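Local coordinates for protein lipase (Pelosinus fermentans, PDB 5AH0) that hydrolyses ester bonds as a zinc-containing lipase, including those of the polyester poly(butylene adipate-co-terephthalate), and probably those of lipids, at residues N54-C59 and H74-Q79; G116-R121 and R245-W250; L126-S131 and K252-I257. All coordinates share one frame; numbering follows the deposited sequence.

Contact 1 of 3, residues N54-C59 and H74-Q79; sequences NWDRAC and HAHSTQ. With ZN (zinc ion), chain C.
A single zinc ion joins D56 and H76: OD1 of D56 binds it at 1.9 Å and NE2 of H76 at 2.1 Å. The second carboxylate oxygen, OD2 of D56, stays 3.0 Å from the zinc, so the aspartate coordinates essentially through one oxygen, while OD2 is held by Q204. The carboxylate and imidazole planes stand 70° apart, and the two ligand atoms meet as neighbours in the coordination shell without a hydrogen bond between them. H82 and D233 complete a set of two histidines and two aspartates, consistent with the structural zinc site of the bacterial lipases that add such a metal to the alpha/beta-hydrolase fold. W55 covers one face of the histidine ring. Its five-membered ring stacks face to face on the imidazole, centroids 3.6 Å apart and planes 14° from parallel, with CD1 over the imidazole centre and NE1 of W55 3.2 Å from CG of H76. With each CG anti to the backbone N (chi1 174° for H76), the two side chains slide past each other in opposite directions, which helps to bring the rings together. The indole N-H is not spent on the histidine; NE1 of W55 bonds the carbonyl of Y72.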
ATOM      1  N   ASN A  54       3.298  -3.021   7.695  1.00 51.64           N
ATOM      2  CA  ASN A  54       2.351  -1.919   7.690  1.00 52.16           C
ATOM      3  C   ASN A  54       2.650  -0.926   8.813  1.00 56.98           C
ATOM      4  O   ASN A  54       2.556   0.285   8.620  1.00 56.59           O
ATOM      5  CB  ASN A  54       0.922  -2.457   7.799  1.00 58.89           C
ATOM      6  CG  ASN A  54       0.377  -2.956   6.455  1.00 63.01           C
ATOM      7  OD1 ASN A  54       0.483  -2.273   5.434  1.00 64.23           O
ATOM      8  ND2 ASN A  54      -0.200  -4.150   6.454  1.00 64.24           N
ATOM      9  N   TRP A  55       3.036  -1.444   9.976  1.00 58.30           N
ATOM     10  CA  TRP A  55       3.464  -0.606  11.086  1.00 59.56           C
ATOM     11  C   TRP A  55       4.622   0.284  10.659  1.00 59.75           C
ATOM     12  O   TRP A  55       4.613   1.488  10.906  1.00 61.42           O
ATOM     13  CB  TRP A  55       3.874  -1.462  12.288  1.00 65.32           C
ATOM     14  CG  TRP A  55       4.341  -0.667  13.490  1.00 68.37           C
ATOM     15  CD1 TRP A  55       5.580  -0.117  13.685  1.00 70.88           C
ATOM     16  CD2 TRP A  55       3.579  -0.357  14.666  1.00 72.38           C
ATOM     17  NE1 TRP A  55       5.629   0.525  14.898  1.00 75.85           N
ATOM     18  CE2 TRP A  55       4.418   0.388  15.525  1.00 76.54           C
ATOM     19  CE3 TRP A  55       2.270  -0.635  15.075  1.00 69.59           C
ATOM     20  CZ2 TRP A  55       3.993   0.854  16.770  1.00 78.24           C
ATOM     21  CZ3 TRP A  55       1.849  -0.171  16.312  1.00 73.50           C
ATOM     22  CH2 TRP A  55       2.708   0.569  17.144  1.00 77.04           C
ATOM     23  N   ASP A  56       5.634  -0.316  10.048  1.00 60.58           N
ATOM     24  CA  ASP A  56       6.779   0.445   9.574  1.00 64.83           C
ATOM     25  C   ASP A  56       6.382   1.447   8.500  1.00 64.59           C
ATOM     26  O   ASP A  56       6.807   2.600   8.529  1.00 69.25           O
ATOM     27  CB  ASP A  56       7.852  -0.489   9.032  1.00 67.85           C
ATOM     28  CG  ASP A  56       8.654  -1.154  10.126  1.00 74.34           C
ATOM     29  OD1 ASP A  56       8.118  -1.321  11.246  1.00 76.17           O
ATOM     30  OD2 ASP A  56       9.824  -1.513   9.859  1.00 76.68           O
ATOM     31  N   ARG A  57       5.560   1.009   7.553  1.00 59.46           N
ATOM     32  CA  ARG A  57       5.142   1.881   6.467  1.00 58.76           C
ATOM     33  C   ARG A  57       4.285   3.025   7.002  1.00 57.19           C
ATOM     34  O   ARG A  57       4.391   4.160   6.543  1.00 54.88           O
ATOM     35  CB  ARG A  57       4.383   1.092   5.395  1.00 57.39           C
ATOM     36  CG  ARG A  57       5.281   0.261   4.487  1.00 55.93           C
ATOM     37  CD  ARG A  57       4.549  -0.958   3.950  1.00 57.50           C
ATOM     38  NE  ARG A  57       3.359  -0.600   3.182  1.00 56.47           N
ATOM     39  CZ  ARG A  57       3.364  -0.301   1.885  1.00 51.18           C
ATOM     40  NH1 ARG A  57       4.502  -0.325   1.204  1.00 49.29           N
ATOM     41  NH2 ARG A  57       2.229   0.011   1.271  1.00 48.48           N
ATOM     42  N   ALA A  58       3.430   2.720   7.971  1.00 55.51           N
ATOM     43  CA  ALA A  58       2.593   3.747   8.565  1.00 57.63           C
ATOM     44  C   ALA A  58       3.444   4.832   9.242  1.00 60.87           C
ATOM     45  O   ALA A  58       3.146   6.028   9.121  1.00 59.63           O
ATOM     46  CB  ALA A  58       1.610   3.127   9.552  1.00 57.78           C
ATOM     47  N   CYS A  59       4.500   4.419   9.943  1.00 59.61           N
ATOM     48  CA  CYS A  59       5.409   5.380  10.576  1.00 66.09           C
ATOM     49  C   CYS A  59       6.158   6.202   9.531  1.00 68.05           C
ATOM     50  O   CYS A  59       6.344   7.408   9.696  1.00 67.57           O
ATOM     51  CB  CYS A  59       6.414   4.677  11.493  1.00 67.05           C
ATOM     52  SG  CYS A  59       5.665   3.884  12.917  1.00 70.81           S
ATOM     53  N   HIS A  74       9.837   3.248  20.278  1.00 98.24           N
ATOM     54  CA  HIS A  74      10.784   2.715  21.248  1.00103.83           C
ATOM     55  C   HIS A  74      10.542   1.225  21.521  1.00104.14           C
ATOM     56  O   HIS A  74      11.462   0.405  21.417  1.00101.92           O
ATOM     57  CB  HIS A  74      10.713   3.511  22.553  1.00109.89           C
ATOM     58  CG  HIS A  74      11.753   3.114  23.551  1.00116.34           C
ATOM     59  ND1 HIS A  74      13.099   3.105  23.255  1.00118.06           N
ATOM     60  CD2 HIS A  74      11.648   2.712  24.840  1.00121.11           C
ATOM     61  CE1 HIS A  74      13.778   2.712  24.318  1.00123.20           C
ATOM     62  NE2 HIS A  74      12.921   2.470  25.294  1.00124.60           N
ATOM     63  N   ALA A  75       9.304   0.881  21.864  1.00103.71           N
ATOM     64  CA  ALA A  75       8.935  -0.506  22.148  1.00100.37           C
ATOM     65  C   ALA A  75       8.999  -1.402  20.899  1.00100.02           C
ATOM     66  O   ALA A  75       9.687  -2.430  20.896  1.00 96.43           O
ATOM     67  CB  ALA A  75       7.545  -0.556  22.766  1.00100.78           C
ATOM     68  N   HIS A  76       8.279  -1.011  19.846  1.00 94.64           N
ATOM     69  CA  HIS A  76       8.212  -1.811  18.624  1.00 86.56           C
ATOM     70  C   HIS A  76       9.588  -2.176  18.085  1.00 86.62           C
ATOM     71  O   HIS A  76       9.849  -3.344  17.798  1.00 85.87           O
ATOM     72  CB  HIS A  76       7.430  -1.079  17.530  1.00 88.67           C
ATOM     73  CG  HIS A  76       7.441  -1.793  16.211  1.00 84.66           C
ATOM     74  ND1 HIS A  76       6.481  -2.714  15.855  1.00 75.37           N
ATOM     75  CD2 HIS A  76       8.324  -1.749  15.182  1.00 75.80           C
ATOM     76  CE1 HIS A  76       6.762  -3.196  14.656  1.00 79.47           C
ATOM     77  NE2 HIS A  76       7.874  -2.629  14.230  1.00 83.08           N
ATOM     78  N   SER A  77      10.458  -1.177  17.954  1.00 87.75           N
ATOM     79  CA  SER A  77      11.796  -1.375  17.399  1.00 88.07           C
ATOM     80  C   SER A  77      12.548  -2.464  18.132  1.00 98.74           C
ATOM     81  O   SER A  77      13.088  -3.380  17.511  1.00 98.11           O
ATOM     82  CB  SER A  77      12.618  -0.091  17.467  1.00 90.11           C
ATOM     83  OG  SER A  77      11.848   1.037  17.116  1.00 99.12           O
ATOM     84  N   THR A  78      12.589  -2.338  19.456  1.00 96.14           N
ATOM     85  CA  THR A  78      13.317  -3.266  20.307  1.00102.75           C
ATOM     86  C   THR A  78      12.758  -4.677  20.208  1.00102.06           C
ATOM     87  O   THR A  78      13.511  -5.638  20.062  1.00104.93           O
ATOM     88  CB  THR A  78      13.288  -2.827  21.783  1.00107.71           C
ATOM     89  OG1 THR A  78      13.634  -1.441  21.882  1.00107.00           O
ATOM     90  CG2 THR A  78      14.275  -3.652  22.597  1.00110.50           C
ATOM     91  N   GLN A  79      11.437  -4.795  20.303  1.00 98.36           N
ATOM     92  CA  GLN A  79      10.784  -6.099  20.246  1.00 97.53           C
ATOM     93  C   GLN A  79      11.039  -6.823  18.921  1.00 93.48           C
ATOM     94  O   GLN A  79      11.142  -8.047  18.879  1.00 94.89           O
ATOM     95  CB  GLN A  79       9.280  -5.944  20.470  1.00 98.20           C
ATOM     96  CG  GLN A  79       8.487  -7.205  20.188  1.00 99.20           C
ATOM     97  CD  GLN A  79       6.997  -7.000  20.327  1.00 96.83           C
ATOM     98  OE1 GLN A  79       6.234  -7.245  19.387  1.00 88.68           O
ATOM     99  NE2 GLN A  79       6.568  -6.553  21.509  1.00 98.31           N
TER
HETATM  100 ZN    ZN C1401       8.854  -2.703  12.391  1.00 83.42          ZN

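Contact 2 of 3, residues G116-R121 and R245-W250; sequences GGQTVR and RVLNQW
R121 reaches across to N248 with a nearly straight hydrogen bond, NH2 of R121 to OD1 of N248 at 2.9 Å and 173° at the hydrogen. The acceptor lies in the guanidinium plane, at its edge, yet the donor stands about 49° out of the plane of the asparagine carbonyl and therefore misses the lone-pair direction. The planes of the two groups are turned 55° apart. A water tightens this polar side: it accepts from NH1 of R121 at 3.0 Å and from NE2 of Q118 at 2.9 Å, and donates to OD1 of N248 at 2.8 Å, so that the asparagine oxygen is gripped twice and three side chains share one water. The arginine chain bends at chi3, and its head meets N248 through NH2 and the water through NH1. Helix 116-129 directly follows strand 108-113, consistent with the helix that comes after the nucleophile elbow in alpha/beta hydrolases, and helix 241-250 packs beside it. The apolar side is looser. There, CD2 of L247 merely touches Q118, 3.9 Å from NE2 and 4.1 Å from CB, with no directed bond. What fixes the glutamine amide comes largely from other neighbours: OE1 of Q118 takes a bond from N54, and NE2 gives one to the carbonyl of D238. The amide nitrogen of N248 is likewise anchored on the carbonyls of I328 and H163.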
ATOM      1  N   GLY A 116      -0.940  -0.549   0.314  1.00 52.07           N
ATOM      2  CA  GLY A 116      -1.124   0.789   0.827  1.00 49.34           C
ATOM      3  C   GLY A 116      -2.475   0.891   1.507  1.00 47.89           C
ATOM      4  O   GLY A 116      -2.657   1.682   2.440  1.00 44.02           O
ATOM      5  N   GLY A 117      -3.437   0.100   1.028  1.00 43.64           N
ATOM      6  CA  GLY A 117      -4.749   0.097   1.649  1.00 46.51           C
ATOM      7  C   GLY A 117      -4.662  -0.276   3.124  1.00 52.63           C
ATOM      8  O   GLY A 117      -5.332   0.325   3.968  1.00 56.48           O
ATOM      9  N   GLN A 118      -3.790  -1.233   3.439  1.00 51.22           N
ATOM     10  CA  GLN A 118      -3.584  -1.671   4.812  1.00 55.60           C
ATOM     11  C   GLN A 118      -2.828  -0.611   5.596  1.00 56.73           C
ATOM     12  O   GLN A 118      -3.148  -0.307   6.740  1.00 58.53           O
ATOM     13  CB  GLN A 118      -2.808  -2.981   4.837  1.00 55.27           C
ATOM     14  CG  GLN A 118      -3.604  -4.213   4.493  1.00 53.80           C
ATOM     15  CD  GLN A 118      -2.779  -5.465   4.689  1.00 59.49           C
ATOM     16  OE1 GLN A 118      -1.646  -5.550   4.210  1.00 62.46           O
ATOM     17  NE2 GLN A 118      -3.318  -6.426   5.437  1.00 60.16           N
ATOM     18  N   THR A 119      -1.820  -0.050   4.944  1.00 54.12           N
ATOM     19  CA  THR A 119      -0.944   0.931   5.554  1.00 57.34           C
ATOM     20  C   THR A 119      -1.689   2.154   6.071  1.00 59.96           C
ATOM     21  O   THR A 119      -1.433   2.607   7.185  1.00 62.25           O
ATOM     22  CB  THR A 119       0.121   1.383   4.549  1.00 54.27           C
ATOM     23  OG1 THR A 119       0.839   0.231   4.086  1.00 54.63           O
ATOM     24  CG2 THR A 119       1.083   2.368   5.185  1.00 51.35           C
ATOM     25  N   VAL A 120      -2.619   2.679   5.275  1.00 57.59           N
ATOM     26  CA  VAL A 120      -3.301   3.914   5.646  1.00 56.90           C
ATOM     27  C   VAL A 120      -4.404   3.686   6.679  1.00 60.75           C
ATOM     28  O   VAL A 120      -4.684   4.574   7.489  1.00 66.14           O
ATOM     29  CB  VAL A 120      -3.870   4.628   4.411  1.00 50.03           C
ATOM     30  CG1 VAL A 120      -2.727   5.024   3.473  1.00 47.32           C
ATOM     31  CG2 VAL A 120      -4.892   3.760   3.698  1.00 46.80           C
ATOM     32  N   ARG A 121      -5.002   2.495   6.673  1.00 58.25           N
ATOM     33  CA  ARG A 121      -5.880   2.077   7.770  1.00 59.43           C
ATOM     34  C   ARG A 121      -5.096   2.113   9.088  1.00 64.62           C
ATOM     35  O   ARG A 121      -5.601   2.531  10.135  1.00 64.75           O
ATOM     36  CB  ARG A 121      -6.421   0.666   7.537  1.00 53.94           C
ATOM     37  CG  ARG A 121      -7.564   0.545   6.539  1.00 49.45           C
ATOM     38  CD  ARG A 121      -7.807  -0.933   6.205  1.00 52.09           C
ATOM     39  NE  ARG A 121      -8.043  -1.732   7.411  1.00 56.67           N
ATOM     40  CZ  ARG A 121      -7.830  -3.040   7.505  1.00 54.39           C
ATOM     41  NH1 ARG A 121      -7.367  -3.727   6.467  1.00 52.46           N
ATOM     42  NH2 ARG A 121      -8.082  -3.665   8.643  1.00 57.23           N
ATOM     43  N   ARG A 245      -5.382 -10.881   9.076  1.00 67.07           N
ATOM     44  CA  ARG A 245      -6.296 -11.281  10.121  1.00 63.63           C
ATOM     45  C   ARG A 245      -5.931 -10.587  11.415  1.00 69.22           C
ATOM     46  O   ARG A 245      -6.769  -9.949  12.055  1.00 74.49           O
ATOM     47  CB  ARG A 245      -6.224 -12.794  10.279  1.00 64.37           C
ATOM     48  CG  ARG A 245      -7.465 -13.413  10.793  1.00 72.27           C
ATOM     49  CD  ARG A 245      -7.463 -14.916  10.625  1.00 74.76           C
ATOM     50  NE  ARG A 245      -6.254 -15.572  11.110  1.00 73.49           N
ATOM     51  CZ  ARG A 245      -6.179 -16.879  11.328  1.00 75.35           C
ATOM     52  NH1 ARG A 245      -7.247 -17.637  11.122  1.00 72.94           N
ATOM     53  NH2 ARG A 245      -5.052 -17.427  11.763  1.00 79.61           N
ATOM     54  N   VAL A 246      -4.657 -10.707  11.778  1.00 66.95           N
ATOM     55  CA  VAL A 246      -4.128 -10.122  12.999  1.00 65.16           C
ATOM     56  C   VAL A 246      -4.295  -8.609  12.992  1.00 65.32           C
ATOM     57  O   VAL A 246      -4.757  -8.016  13.977  1.00 69.73           O
ATOM     58  CB  VAL A 246      -2.640 -10.483  13.187  1.00 64.74           C
ATOM     59  CG1 VAL A 246      -2.046  -9.732  14.373  1.00 65.37           C
ATOM     60  CG2 VAL A 246      -2.486 -11.984  13.372  1.00 65.92           C
ATOM     61  N   LEU A 247      -3.906  -7.984  11.885  1.00 61.37           N
ATOM     62  CA  LEU A 247      -4.029  -6.534  11.750  1.00 63.71           C
ATOM     63  C   LEU A 247      -5.484  -6.095  11.933  1.00 67.35           C
ATOM     64  O   LEU A 247      -5.763  -5.080  12.571  1.00 70.98           O
ATOM     65  CB  LEU A 247      -3.497  -6.078  10.387  1.00 59.56           C
ATOM     66  CG  LEU A 247      -3.253  -4.585  10.164  1.00 57.62           C
ATOM     67  CD1 LEU A 247      -2.005  -4.162  10.897  1.00 55.66           C
ATOM     68  CD2 LEU A 247      -3.131  -4.273   8.674  1.00 56.75           C
ATOM     69  N   ASN A 248      -6.403  -6.885  11.388  1.00 65.37           N
ATOM     70  CA  ASN A 248      -7.826  -6.578  11.425  1.00 67.61           C
ATOM     71  C   ASN A 248      -8.405  -6.490  12.828  1.00 74.75           C
ATOM     72  O   ASN A 248      -9.404  -5.811  13.045  1.00 79.34           O
ATOM     73  CB  ASN A 248      -8.603  -7.632  10.636  1.00 69.85           C
ATOM     74  CG  ASN A 248      -8.484  -7.444   9.142  1.00 72.59           C
ATOM     75  OD1 ASN A 248      -7.727  -6.593   8.675  1.00 75.90           O
ATOM     76  ND2 ASN A 248      -9.216  -8.252   8.379  1.00 70.59           N
ATOM     77  N   GLN A 249      -7.782  -7.177  13.778  1.00 76.39           N
ATOM     78  CA  GLN A 249      -8.284  -7.203  15.141  1.00 78.84           C
ATOM     79  C   GLN A 249      -8.196  -5.841  15.804  1.00 81.38           C
ATOM     80  O   GLN A 249      -9.049  -5.489  16.615  1.00 82.09           O
ATOM     81  CB  GLN A 249      -7.530  -8.235  15.974  1.00 81.94           C
ATOM     82  CG  GLN A 249      -8.175  -9.612  15.973  1.00 85.30           C
ATOM     83  CD  GLN A 249      -7.377 -10.627  16.768  1.00 89.98           C
ATOM     84  OE1 GLN A 249      -6.149 -10.672  16.677  1.00 91.78           O
ATOM     85  NE2 GLN A 249      -8.073 -11.453  17.550  1.00 89.64           N
ATOM     86  N   TRP A 250      -7.164  -5.073  15.462  1.00 82.20           N
ATOM     87  CA  TRP A 250      -6.902  -3.820  16.167  1.00 83.97           C
ATOM     88  C   TRP A 250      -6.907  -2.573  15.273  1.00 81.19           C
ATOM     89  O   TRP A 250      -6.842  -1.446  15.777  1.00 78.99           O
ATOM     90  CB  TRP A 250      -5.567  -3.917  16.909  1.00 83.03           C
ATOM     91  CG  TRP A 250      -4.366  -3.861  16.019  1.00 75.97           C
ATOM     92  CD1 TRP A 250      -3.810  -4.892  15.324  1.00 69.93           C
ATOM     93  CD2 TRP A 250      -3.563  -2.708  15.744  1.00 73.35           C
ATOM     94  NE1 TRP A 250      -2.711  -4.452  14.624  1.00 68.24           N
ATOM     95  CE2 TRP A 250      -2.539  -3.114  14.863  1.00 69.67           C
ATOM     96  CE3 TRP A 250      -3.611  -1.371  16.156  1.00 70.97           C
ATOM     97  CZ2 TRP A 250      -1.569  -2.228  14.385  1.00 69.71           C
ATOM     98  CZ3 TRP A 250      -2.648  -0.490  15.678  1.00 70.24           C
ATOM     99  CH2 TRP A 250      -1.639  -0.924  14.802  1.00 68.69           C
TER
HETATM  100  O   HOH W   1      -5.973  -6.333   6.566  1.00 51.27           O

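Contact 3 of 3, residues L126-S131 and K252-I257; sequences LLKEGS and KAQSDI
The amide of Q254 has the aliphatic stem of K128 over one face, while the carboxylate of E129 comes to its outer edge with its own plane turned 80° away. On the face, CG of K128 lies 3.6 Å from OE1 of Q254 and CB of K128 4.1 Å from CD of Q254, a contact of methylenes with a flat group. At the edge, OE2 of E129 lies near the amide plane, 3.7 Å from OE1 and 4.1 Å from NE2 of Q254; the approach of the two oxygens is loose, with no hydrogen bond between them. The lysine chain slides past the glutamine in the opposite direction, bends at chi2 (-62°) and again at chi4, and delivers its ammonium to D256. NZ of K128 and OD1 of D256 form a salt bridge by charge and proximity, but it is modelled at an implausible 2.3 Å, so its details are doubtful. D256 sits in the type I turn from Q254 to I257, facing K128. An alanine here in place of Q254 removes the amide, which would probably open a gap beside the stem of K128 and let the lysine turn more freely. Helix 116-129 closes just beyond, where G130 departs with positive phi. The pairing thus ties the C-terminal end of a helix flanking the central parallel sheet to the loop leading into strand 258-265 of that sheet, a helix-to-loop junction of the alpha/beta-hydrolase fold.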
ATOM      1  N   LEU A 126      -3.324   4.882  14.335  1.00 74.11           N
ATOM      2  CA  LEU A 126      -2.294   5.482  15.163  1.00 76.28           C
ATOM      3  C   LEU A 126      -2.565   6.972  15.373  1.00 79.20           C
ATOM      4  O   LEU A 126      -2.337   7.505  16.466  1.00 82.75           O
ATOM      5  CB  LEU A 126      -0.923   5.264  14.527  1.00 74.72           C
ATOM      6  CG  LEU A 126      -0.480   3.799  14.618  1.00 75.80           C
ATOM      7  CD1 LEU A 126       0.880   3.573  13.968  1.00 74.03           C
ATOM      8  CD2 LEU A 126      -0.474   3.338  16.072  1.00 80.18           C
ATOM      9  N   LEU A 127      -3.074   7.635  14.336  1.00 76.17           N
ATOM     10  CA  LEU A 127      -3.455   9.042  14.444  1.00 78.84           C
ATOM     11  C   LEU A 127      -4.465   9.268  15.558  1.00 89.45           C
ATOM     12  O   LEU A 127      -4.295  10.145  16.416  1.00 93.80           O
ATOM     13  CB  LEU A 127      -4.039   9.552  13.127  1.00 69.83           C
ATOM     14  CG  LEU A 127      -3.038   9.737  12.002  1.00 68.00           C
ATOM     15  CD1 LEU A 127      -3.724  10.322  10.793  1.00 68.23           C
ATOM     16  CD2 LEU A 127      -1.922  10.651  12.481  1.00 70.10           C
ATOM     17  N   LYS A 128      -5.509   8.452  15.542  1.00 90.68           N
ATOM     18  CA  LYS A 128      -6.628   8.629  16.445  1.00 94.04           C
ATOM     19  C   LYS A 128      -6.300   8.237  17.868  1.00 97.10           C
ATOM     20  O   LYS A 128      -6.680   8.929  18.810  1.00101.42           O
ATOM     21  CB  LYS A 128      -7.825   7.814  15.960  1.00 95.35           C
ATOM     22  CG  LYS A 128      -8.589   8.439  14.826  1.00 93.61           C
ATOM     23  CD  LYS A 128      -9.164   9.757  15.296  1.00100.77           C
ATOM     24  CE  LYS A 128     -10.276  10.214  14.398  1.00102.72           C
ATOM     25  NZ  LYS A 128     -11.309   9.137  14.300  1.00103.61           N
ATOM     26  N   GLU A 129      -5.599   7.121  18.031  1.00 94.51           N
ATOM     27  CA  GLU A 129      -5.472   6.532  19.358  1.00 98.13           C
ATOM     28  C   GLU A 129      -4.045   6.189  19.764  1.00 96.49           C
ATOM     29  O   GLU A 129      -3.826   5.656  20.848  1.00100.69           O
ATOM     30  CB  GLU A 129      -6.352   5.288  19.434  1.00 99.87           C
ATOM     31  CG  GLU A 129      -7.805   5.595  19.121  1.00104.49           C
ATOM     32  CD  GLU A 129      -8.627   4.357  18.881  1.00109.38           C
ATOM     33  OE1 GLU A 129      -8.259   3.291  19.414  1.00112.78           O
ATOM     34  OE2 GLU A 129      -9.624   4.445  18.132  1.00109.98           O
ATOM     35  N   GLY A 130      -3.080   6.512  18.905  1.00 91.55           N
ATOM     36  CA  GLY A 130      -1.679   6.266  19.199  1.00 88.22           C
ATOM     37  C   GLY A 130      -1.414   4.841  19.636  1.00 88.48           C
ATOM     38  O   GLY A 130      -2.176   3.927  19.315  1.00 89.51           O
ATOM     39  N   SER A 131      -0.337   4.646  20.380  1.00 90.21           N
ATOM     40  CA  SER A 131      -0.037   3.331  20.922  1.00 93.47           C
ATOM     41  C   SER A 131       0.141   3.451  22.428  1.00106.33           C
ATOM     42  O   SER A 131       0.991   4.205  22.903  1.00113.46           O
ATOM     43  CB  SER A 131       1.217   2.741  20.277  1.00 91.93           C
ATOM     44  OG  SER A 131       1.555   1.486  20.851  1.00 93.18           O
ATOM     45  N   LYS A 252      -9.321  -0.632  13.141  1.00 76.10           N
ATOM     46  CA  LYS A 252     -10.763  -0.597  12.964  1.00 76.71           C
ATOM     47  C   LYS A 252     -11.198   0.640  12.207  1.00 76.19           C
ATOM     48  O   LYS A 252     -10.478   1.638  12.164  1.00 78.22           O
ATOM     49  CB  LYS A 252     -11.473  -0.647  14.323  1.00 79.79           C
ATOM     50  CG  LYS A 252     -11.069  -1.804  15.231  1.00 79.82           C
ATOM     51  CD  LYS A 252     -11.641  -1.583  16.626  1.00 84.61           C
ATOM     52  CE  LYS A 252     -11.290  -2.701  17.603  1.00 84.83           C
ATOM     53  NZ  LYS A 252     -12.309  -3.785  17.565  1.00 83.92           N
ATOM     54  N   ALA A 253     -12.387   0.576  11.619  1.00 74.99           N
ATOM     55  CA  ALA A 253     -12.904   1.703  10.860  1.00 75.75           C
ATOM     56  C   ALA A 253     -13.223   2.841  11.813  1.00 79.29           C
ATOM     57  O   ALA A 253     -13.998   2.663  12.749  1.00 80.37           O
ATOM     58  CB  ALA A 253     -14.137   1.298  10.065  1.00 74.07           C
ATOM     59  N   GLN A 254     -12.604   3.996  11.588  1.00 79.31           N
ATOM     60  CA  GLN A 254     -12.863   5.172  12.417  1.00 79.51           C
ATOM     61  C   GLN A 254     -14.198   5.813  12.074  1.00 81.90           C
ATOM     62  O   GLN A 254     -14.693   5.689  10.956  1.00 81.58           O
ATOM     63  CB  GLN A 254     -11.723   6.179  12.276  1.00 75.53           C
ATOM     64  CG  GLN A 254     -10.361   5.535  12.475  1.00 76.37           C
ATOM     65  CD  GLN A 254     -10.136   5.092  13.914  1.00 81.07           C
ATOM     66  OE1 GLN A 254     -10.774   5.597  14.840  1.00 80.67           O
ATOM     67  NE2 GLN A 254      -9.250   4.119  14.101  1.00 81.92           N
ATOM     68  N   SER A 255     -14.755   6.530  13.040  1.00 87.42           N
ATOM     69  CA  SER A 255     -16.093   7.098  12.929  1.00 90.20           C
ATOM     70  C   SER A 255     -16.159   8.306  12.013  1.00 88.88           C
ATOM     71  O   SER A 255     -17.174   8.538  11.359  1.00 89.31           O
ATOM     72  CB  SER A 255     -16.600   7.498  14.316  1.00 96.43           C
ATOM     73  OG  SER A 255     -16.548   6.395  15.200  1.00100.08           O
ATOM     74  N   ASP A 256     -15.082   9.081  11.974  1.00 89.00           N
ATOM     75  CA  ASP A 256     -15.081  10.354  11.260  1.00 89.89           C
ATOM     76  C   ASP A 256     -14.324  10.277   9.944  1.00 80.94           C
ATOM     77  O   ASP A 256     -13.797  11.289   9.479  1.00 80.31           O
ATOM     78  CB  ASP A 256     -14.458  11.440  12.121  1.00 98.04           C
ATOM     79  CG  ASP A 256     -13.091  11.051  12.602  1.00104.17           C
ATOM     80  OD1 ASP A 256     -12.829   9.830  12.666  1.00103.07           O
ATOM     81  OD2 ASP A 256     -12.277  11.955  12.894  1.00109.25           O
ATOM     82  N   ILE A 257     -14.224   9.075   9.379  1.00 75.42           N
ATOM     83  CA  ILE A 257     -13.551   8.880   8.100  1.00 73.82           C
ATOM     84  C   ILE A 257     -14.457   8.213   7.060  1.00 75.68           C
ATOM     85  O   ILE A 257     -15.024   7.149   7.312  1.00 78.86           O
ATOM     86  CB  ILE A 257     -12.295   8.003   8.251  1.00 69.16           C
ATOM     87  CG1 ILE A 257     -11.339   8.581   9.289  1.00 65.67           C
ATOM     88  CG2 ILE A 257     -11.590   7.837   6.907  1.00 65.11           C
ATOM     89  CD1 ILE A 257     -10.053   7.791   9.414  1.00 62.80           C
TER

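How the contacts relate
The three contacts differ in depth and in chemistry. Contact 2, wholly buried, its centre about 10 Å from the centre of the chain, relies on directed hydrogen bonds and a bridging water; contacts 1 and 3, centres about 16 and 18 Å from it, are partly buried and use a metal with a ring stack and a lysine-aspartate pair. Helix 116-129 serves contacts 2 and 3, near its start and at its end, and the second segments follow one another. Contact 1 joins through its first helix: T119 OG1 lies 2.8 Å from R57 NE and 2.9 Å from N54 OD1, probable hydrogen bonds, whereas W55 only packs against L126 and S131 of contact 3.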